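Local coordinates for protein beta-glucoside kinase (Listeria monocytogenes, PDB 4HTL) that catalyses the ATP-dependent phosphorylation of cellobiose to cellobiose-6'-phosphate and may also act as a transcriptional regulator of the cellobiose-PTS operon, at residues F156-E162 with Y172-T178; Y222-C226 with E256-M261. All coordinates share one frame; numbering follows the deposited sequence.

Interaction 1: F156-E162 with Y172-T178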
# COMPACT_ATOMS: atom_id res chain seq x y z
N PHE A 156 1.46 -3.56 8.13
CA PHE A 156 2.52 -4.09 7.28
C PHE A 156 2.87 -5.54 7.64
O PHE A 156 3.27 -6.30 6.77
CB PHE A 156 3.80 -3.26 7.33
CG PHE A 156 3.72 -1.86 6.77
CD1 PHE A 156 2.61 -1.37 6.07
CD2 PHE A 156 4.84 -1.06 6.87
CE1 PHE A 156 2.61 -0.06 5.57
CE2 PHE A 156 4.86 0.23 6.38
CZ PHE A 156 3.74 0.74 5.70
N GLY A 157 2.66 -5.92 8.91
CA GLY A 157 2.94 -7.25 9.33
C GLY A 157 2.04 -8.33 8.77
O GLY A 157 2.34 -9.52 8.88
N TYR A 158 0.92 -7.91 8.20
CA TYR A 158 -0.02 -8.86 7.57
C TYR A 158 0.31 -9.15 6.11
O TYR A 158 -0.36 -9.98 5.48
CB TYR A 158 -1.46 -8.35 7.69
CG TYR A 158 -2.07 -8.55 9.06
CD1 TYR A 158 -1.75 -7.73 10.14
CD2 TYR A 158 -2.94 -9.60 9.27
CE1 TYR A 158 -2.33 -7.96 11.37
CE2 TYR A 158 -3.52 -9.82 10.50
CZ TYR A 158 -3.20 -9.00 11.55
OH TYR A 158 -3.80 -9.22 12.78
N MSE A 159 1.38 -8.56 5.56
CA MSE A 159 1.76 -8.96 4.21
C MSE A 159 2.25 -10.40 4.23
O MSE A 159 2.96 -10.85 5.15
CB MSE A 159 2.88 -8.11 3.64
CG MSE A 159 2.53 -6.62 3.35
SE MSE A 159 3.91 -5.68 2.47
CE MSE A 159 4.98 -5.29 3.98
N PHE A 160 1.84 -11.14 3.22
CA PHE A 160 2.33 -12.52 3.04
C PHE A 160 3.80 -12.51 2.67
O PHE A 160 4.24 -11.87 1.70
CB PHE A 160 1.47 -13.25 1.98
CG PHE A 160 0.09 -13.66 2.47
CD1 PHE A 160 -0.04 -14.51 3.52
CD2 PHE A 160 -1.04 -13.18 1.88
CE1 PHE A 160 -1.29 -14.89 4.01
CE2 PHE A 160 -2.27 -13.58 2.30
CZ PHE A 160 -2.40 -14.41 3.38
N SER A 161 4.59 -13.29 3.39
CA SER A 161 5.98 -13.53 3.02
C SER A 161 6.19 -14.82 2.24
O SER A 161 7.26 -15.07 1.73
CB SER A 161 6.83 -13.53 4.28
OG SER A 161 6.42 -14.55 5.21
N GLU A 162 5.14 -15.61 2.08
CA GLU A 162 5.16 -16.81 1.30
C GLU A 162 3.76 -17.12 0.82
O GLU A 162 2.80 -16.48 1.26
CB GLU A 162 5.70 -17.97 2.06
CG GLU A 162 4.89 -18.32 3.29
CD GLU A 162 5.56 -19.40 4.13
OE1 GLU A 162 5.40 -20.60 3.83
OE2 GLU A 162 6.30 -19.03 5.05
N TYR A 172 1.52 -17.23 7.66
CA TYR A 172 2.28 -17.00 6.43
C TYR A 172 2.62 -15.51 6.20
O TYR A 172 3.14 -15.11 5.10
CB TYR A 172 1.53 -17.58 5.25
CG TYR A 172 1.13 -18.99 5.48
CD1 TYR A 172 2.05 -20.02 5.36
CD2 TYR A 172 -0.16 -19.30 5.94
CE1 TYR A 172 1.66 -21.33 5.58
CE2 TYR A 172 -0.52 -20.62 6.20
CZ TYR A 172 0.41 -21.62 6.07
OH TYR A 172 0.04 -22.96 6.26
N THR A 173 2.39 -14.73 7.24
CA THR A 173 2.60 -13.27 7.22
C THR A 173 3.86 -12.87 7.97
O THR A 173 4.34 -13.60 8.84
CB THR A 173 1.39 -12.49 7.75
OG1 THR A 173 1.28 -12.66 9.17
CG2 THR A 173 0.13 -12.89 7.04
N LEU A 174 4.39 -11.70 7.63
CA LEU A 174 5.63 -11.16 8.26
C LEU A 174 5.55 -11.20 9.78
O LEU A 174 6.54 -11.55 10.43
CB LEU A 174 5.93 -9.74 7.79
CG LEU A 174 6.34 -9.57 6.31
CD1 LEU A 174 6.30 -8.09 5.89
CD2 LEU A 174 7.71 -10.23 6.01
N ASN A 175 4.37 -10.87 10.33
CA ASN A 175 4.17 -10.91 11.80
C ASN A 175 4.60 -12.22 12.43
O ASN A 175 4.99 -12.24 13.61
CB ASN A 175 2.72 -10.67 12.16
CG ASN A 175 2.36 -9.19 12.22
OD1 ASN A 175 3.18 -8.37 12.62
ND2 ASN A 175 1.10 -8.84 11.90
N GLU A 176 4.35 -13.31 11.71
CA GLU A 176 4.67 -14.63 12.18
C GLU A 176 5.84 -15.35 11.55
O GLU A 176 6.16 -16.48 11.95
CB GLU A 176 3.39 -15.51 12.17
CG GLU A 176 2.25 -14.84 12.92
CD GLU A 176 1.02 -15.70 13.15
OE1 GLU A 176 1.19 -16.90 13.42
OE2 GLU A 176 -0.12 -15.13 13.11
N THR A 177 6.49 -14.74 10.55
CA THR A 177 7.66 -15.35 9.89
C THR A 177 8.94 -14.55 10.00
O THR A 177 10.02 -15.10 9.79
CB THR A 177 7.40 -15.51 8.36
OG1 THR A 177 7.27 -14.24 7.73
CG2 THR A 177 6.12 -16.33 8.13
N THR A 178 8.82 -13.24 10.23
CA THR A 178 9.91 -12.31 10.02
C THR A 178 10.02 -11.24 11.13
O THR A 178 9.72 -10.06 10.91
CB THR A 178 9.82 -11.70 8.62
OG1 THR A 178 9.56 -12.74 7.66
CG2 THR A 178 11.04 -10.89 8.24
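The L174 side chain overlaps that of M159, a selenomethionine: CD1 of L174 lies 3.6 Å from CE of M159, while its other branch, CD2, packs 3.8 Å from CB of S161. Alongside these contacts, backbone hydrogen bonds join the two segments. N of L174 meets O of M159 at 3.0 Å almost head-on (C=O...N angle 171°), and N of N175 reaches a lone pair of G157 O at 2.8 Å, in the carbonyl plane. Helix 174-177 follows T173 at its N-cap, and its first two N-H groups are those bound by the M159 and G157 carbonyls; a single beta bridge pairs F160 with T173. S161 N completes the link to O of Y172 at 2.9 Å. With chi1 at 60°, OG of S161 sits between its own N and carbonyl carbon and is hydrogen-bonded to OG1 of T177 at 2.7 Å; that oxygen is hydrogen-bonded in turn to OG1 of T178. Y172 presents its ring edge to the E162 carboxylate, OE1 standing 3.7 Å from CD1, with the two planes 70° apart. The F160 ring meets the Y172 carbonyl oxygen edge-on and stacks with Y230 of the second subunit.

Interaction 2: Y222-C226 with E256-M261; sequences YTGIC and ELKHHM
This is a helix-helix contact in the half of the actin-like ATPase fold built around sheet strands 126-131, 240-244 and 270-273. The segments 222-226 and 256-261 of helices 212-236 and 253-261 cross at -74°, their axes 9.7 Å apart at closest approach. H260 lies at the crossing: CB of Y222 stands over the middle of its imidazole, 3.8 Å from the centroid and only 6° off the ring normal, a CH-pi contact. In the ring plane, NE2 of H260 is hydrogen-bonded to OG1 of T223 at 2.8 Å, and SG of C226 approaches the same ring at its edge, 3.6 Å from CD2. H260 and L257 are each modelled in two conformers, so their contacts hold for one conformer of each. The sulfur of C226 also touches SE of the selenomethionine M261 at 3.4 Å; M261 is bent at chi2 and chi3, which folds its selenium back against the cysteine. The CD2 branch of L257 slots between the Y222 ring and I225, lying 3.8 Å from I225 CG2. Beyond it the phenol of Y222 extends to E256, whose OE1 accepts a weak hydrogen bond from OH at 2.9 Å, ring and carboxylate planes standing 75° apart. That oxygen also takes a salt bridge from R250 and a hydrogen bond from T252, while OG1 of T223 has a second partner in the carbonyl of T219. With R250, T252 and, weakly, Y222 all directed at OE1, the E256 carboxylate is probably favoured in its ionised form.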
# COMPACT_ATOMS: atom_id res chain seq x y z
N TYR A 222 16.29 -11.79 6.56
CA TYR A 222 16.51 -10.69 5.64
C TYR A 222 15.72 -10.86 4.35
O TYR A 222 15.18 -9.89 3.79
CB TYR A 222 18.00 -10.52 5.35
CG TYR A 222 18.78 -9.87 6.48
CD1 TYR A 222 18.25 -8.83 7.22
CD2 TYR A 222 20.10 -10.16 6.69
CE1 TYR A 222 18.95 -8.21 8.23
CE2 TYR A 222 20.84 -9.50 7.70
CZ TYR A 222 20.25 -8.55 8.46
OH TYR A 222 21.02 -7.94 9.43
N THR A 223 15.56 -12.10 3.91
CA THR A 223 14.73 -12.35 2.71
C THR A 223 13.27 -11.94 2.96
O THR A 223 12.66 -11.33 2.12
CB THR A 223 14.82 -13.83 2.26
OG1 THR A 223 16.16 -14.11 1.81
CG2 THR A 223 13.77 -14.16 1.12
N GLY A 224 12.74 -12.24 4.14
CA GLY A 224 11.42 -11.84 4.47
C GLY A 224 11.29 -10.33 4.50
O GLY A 224 10.32 -9.78 4.00
N ILE A 225 12.27 -9.65 5.10
CA ILE A 225 12.23 -8.18 5.11
C ILE A 225 12.27 -7.61 3.66
O ILE A 225 11.48 -6.71 3.32
CB ILE A 225 13.35 -7.55 5.93
CG1 ILE A 225 13.20 -7.97 7.40
CG2 ILE A 225 13.32 -6.01 5.83
CD1 ILE A 225 14.41 -7.66 8.28
N CYS A 226 13.15 -8.17 2.84
CA CYS A 226 13.25 -7.76 1.44
C CYS A 226 11.92 -7.99 0.68
O CYS A 226 11.59 -7.19 -0.19
CB CYS A 226 14.38 -8.48 0.74
SG CYS A 226 16.01 -7.89 1.24
N GLU A 256 23.35 -4.24 5.86
CA GLU A 256 23.07 -5.68 5.60
C GLU A 256 21.82 -5.88 4.72
O GLU A 256 21.81 -6.69 3.83
CB GLU A 256 22.96 -6.44 6.89
CG GLU A 256 24.30 -6.58 7.61
CD GLU A 256 24.15 -7.42 8.86
OE1 GLU A 256 23.74 -6.95 9.88
OE2 GLU A 256 24.46 -8.58 8.82
N LEU A 257 20.80 -5.07 4.96
CA LEU A 257 19.59 -5.09 4.15
C LEU A 257 19.85 -4.59 2.76
O LEU A 257 19.38 -5.16 1.81
CB LEU A 257 18.47 -4.26 4.76
CG LEU A 257 17.69 -4.89 5.89
CD1 LEU A 257 16.64 -3.88 6.39
CD2 LEU A 257 17.12 -6.25 5.48
N LYS A 258 20.62 -3.51 2.63
CA LYS A 258 20.97 -3.02 1.29
C LYS A 258 21.69 -4.10 0.49
O LYS A 258 21.50 -4.22 -0.72
CB LYS A 258 21.83 -1.76 1.37
CG LYS A 258 21.09 -0.48 1.77
CD LYS A 258 22.10 0.64 1.87
CE LYS A 258 21.47 1.94 2.24
NZ LYS A 258 22.53 2.95 2.44
N HIS A 259 22.60 -4.82 1.14
CA HIS A 259 23.34 -5.91 0.49
C HIS A 259 22.36 -6.96 -0.03
O HIS A 259 22.32 -7.32 -1.22
CB HIS A 259 24.34 -6.49 1.49
CG HIS A 259 25.20 -7.58 0.94
ND1 HIS A 259 26.31 -7.35 0.16
CD2 HIS A 259 25.14 -8.95 1.14
CE1 HIS A 259 26.90 -8.53 -0.10
NE2 HIS A 259 26.20 -9.50 0.51
N HIS A 260 21.50 -7.42 0.85
CA HIS A 260 20.49 -8.42 0.48
C HIS A 260 19.57 -7.95 -0.63
O HIS A 260 19.16 -8.72 -1.52
CB HIS A 260 19.70 -8.81 1.72
CG HIS A 260 19.30 -10.24 1.76
ND1 HIS A 260 20.16 -11.24 2.16
CD2 HIS A 260 18.09 -10.85 1.47
CE1 HIS A 260 19.52 -12.41 2.11
NE2 HIS A 260 18.25 -12.18 1.69
N MSE A 261 19.21 -6.66 -0.57
CA MSE A 261 18.36 -6.03 -1.57
C MSE A 261 18.97 -5.93 -2.96
O MSE A 261 18.27 -5.70 -3.93
CB MSE A 261 17.91 -4.62 -1.12
CG MSE A 261 16.80 -4.59 -0.12
SE MSE A 261 15.10 -5.31 -0.71
CE MSE A 261 14.49 -4.02 -2.05

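Both segments of interaction 1 precede those of interaction 2 in the chain, and the centres of the two contacts are about 15 Å apart. Helix 212-236 joins them. It contributes 222-226 to interaction 2, while L174 and T178 of interaction 1 meet it at G224 and I225: CD2 of L174 is 3.3 Å from O of G224, and CG2 of T178 is 3.6 Å from N of I225. Further along the same helix, N231 and L232 receive M159. Interaction 1 also packs on Y230 and Y234 of the second subunit, while T223, in interaction 2's own part of the helix, touches R163 of that subunit, so both contacts border the dimer interface.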